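Local coordinates for BAG family molecular chaperone regulator 3 (Arabidopsis thaliana, PDB 4HWF), which binds the ATPase domain of HSP70/HSC70 chaperones through its BAG domain and probably acts as a co-chaperone in programmed cell death and stress responses, at residues A[51-54]-A[55-59]. Sequence-based numbering, arbitrary orientation.
Sequences LRLD and AIIAD
The carboxylate of Asp54 meets Ile57 at one oxygen: methyl CD1 of Ile57 lies 4.2 Å from OD1, and within residues 51-59 no side chain covers either face of the group. Its other oxygen, OD2, forms a salt bridge with Arg72, and both oxygens are hydrogen-bonded outside these residues, so the Ile57 methyl is a minor neighbour of an acid satisfied elsewhere.

The same methyl does more on Leu53, one helical turn back, where it reaches CG at 3.8 Å, the two side chains running at a slant to each other. The first torsion of Ile57 (chi1 -68°) puts CG1 beside the backbone N and opposite the carbonyl carbon, 3.4 Å from Leu53 O, and from there the extended second torsion carries CD1 back to Leu53. That oxygen accepts the Ile57 N-H at 2.9 Å, with an almost straight N-H...O angle of 170°. Ile56 approaches Arg52 O likewise, with CD1 at 3.5 Å, but its N bonds that oxygen more slackly, at 3.2 Å and bent to 150°.

The bond from Ala58 N to Asp54 O continues the helical series at 2.8 Å. Asp59 then takes a positive phi and its N bonds back to Ile56 O at 3.1 Å, completing a Schellman motif that ends helix 36-57 ahead of helix 62-86. In the three-helix bundle of the BAG domain, Ile56 and Arg52 turn to helix 3-29, both touching Ile10, whereas Asp54 and Ile57 rest on Met68 and Ala58 on Leu64 and Met65 of helix 62-86.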
loop_
_atom_site.group_PDB
_atom_site.type_symbol
_atom_site.label_atom_id
_atom_site.label_comp_id
_atom_site.label_asym_id
_atom_site.label_seq_id
_atom_site.Cartn_x
_atom_site.Cartn_y
_atom_site.Cartn_z
ATOM N N LEU A 51 3.510 0.092 7.700
ATOM C CA LEU A 51 4.408 0.512 8.771
ATOM C C LEU A 51 4.467 -0.516 9.890
ATOM O O LEU A 51 5.545 -0.795 10.413
ATOM C CB LEU A 51 3.993 1.888 9.303
ATOM C CG LEU A 51 5.026 2.821 9.927
ATOM C CD1 LEU A 51 6.236 3.076 9.030
ATOM C CD2 LEU A 51 4.327 4.145 10.289
ATOM N N ARG A 52 3.323 -1.079 10.281
ATOM C CA ARG A 52 3.333 -2.135 11.295
ATOM C C ARG A 52 4.178 -3.325 10.849
ATOM O O ARG A 52 4.891 -3.925 11.648
ATOM C CB ARG A 52 1.926 -2.643 11.613
ATOM C CG ARG A 52 1.074 -1.693 12.388
ATOM C CD ARG A 52 -0.315 -2.286 12.606
ATOM N NE ARG A 52 -0.283 -3.742 12.785
ATOM C CZ ARG A 52 -0.219 -4.361 13.963
ATOM N NH1 ARG A 52 -0.165 -3.654 15.090
ATOM N NH2 ARG A 52 -0.215 -5.694 14.017
ATOM N N LEU A 53 4.069 -3.674 9.576
ATOM C CA LEU A 53 4.786 -4.832 9.036
ATOM C C LEU A 53 6.293 -4.573 9.082
ATOM O O LEU A 53 7.066 -5.405 9.556
ATOM C CB LEU A 53 4.344 -5.097 7.593
ATOM C CG LEU A 53 4.988 -6.309 6.903
ATOM C CD1 LEU A 53 4.733 -7.600 7.703
ATOM C CD2 LEU A 53 4.517 -6.446 5.461
ATOM N N ASP A 54 6.689 -3.404 8.590
ATOM C CA ASP A 54 8.089 -2.990 8.592
ATOM C C ASP A 54 8.689 -2.952 9.991
ATOM O O ASP A 54 9.836 -3.360 10.186
ATOM C CB ASP A 54 8.268 -1.642 7.895
ATOM C CG ASP A 54 8.183 -1.756 6.378
ATOM O OD1 ASP A 54 8.195 -2.909 5.873
ATOM O OD2 ASP A 54 8.105 -0.702 5.699
ATOM N N ALA A 55 7.914 -2.472 10.959
ATOM C CA ALA A 55 8.382 -2.417 12.346
ATOM C C ALA A 55 8.680 -3.838 12.869
ATOM O O ALA A 55 9.625 -4.058 13.642
ATOM C CB ALA A 55 7.338 -1.715 13.228
ATOM N N ILE A 56 7.871 -4.800 12.443
ATOM C CA ILE A 56 8.106 -6.200 12.805
ATOM C C ILE A 56 9.351 -6.757 12.100
ATOM O O ILE A 56 10.241 -7.336 12.729
ATOM C CB ILE A 56 6.854 -7.081 12.489
ATOM C CG1 ILE A 56 5.722 -6.774 13.477
ATOM C CG2 ILE A 56 7.210 -8.562 12.518
ATOM C CD1 ILE A 56 4.343 -7.159 12.958
ATOM N N ILE A 57 9.421 -6.566 10.799
ATOM C CA ILE A 57 10.552 -7.050 10.019
ATOM C C ILE A 57 11.881 -6.485 10.541
ATOM O O ILE A 57 12.857 -7.229 10.730
ATOM C CB ILE A 57 10.376 -6.702 8.538
ATOM C CG1 ILE A 57 9.211 -7.505 7.929
ATOM C CG2 ILE A 57 11.669 -6.935 7.755
ATOM C CD1 ILE A 57 8.767 -6.961 6.573
ATOM N N ALA A 58 11.910 -5.175 10.792
ATOM C CA ALA A 58 13.138 -4.508 11.229
ATOM C C ALA A 58 13.372 -4.577 12.737
ATOM O O ALA A 58 14.367 -4.057 13.242
ATOM C CB ALA A 58 13.150 -3.060 10.746
ATOM N N ASP A 59 12.458 -5.219 13.454
ATOM C CA ASP A 59 12.485 -5.216 14.914
ATOM C C ASP A 59 12.670 -3.774 15.438
ATOM O O ASP A 59 13.444 -3.525 16.372
ATOM C CB ASP A 59 13.585 -6.145 15.445
ATOM C CG ASP A 59 13.387 -6.523 16.907
ATOM O OD1 ASP A 59 12.229 -6.526 17.388
ATOM O OD2 ASP A 59 14.396 -6.839 17.575
#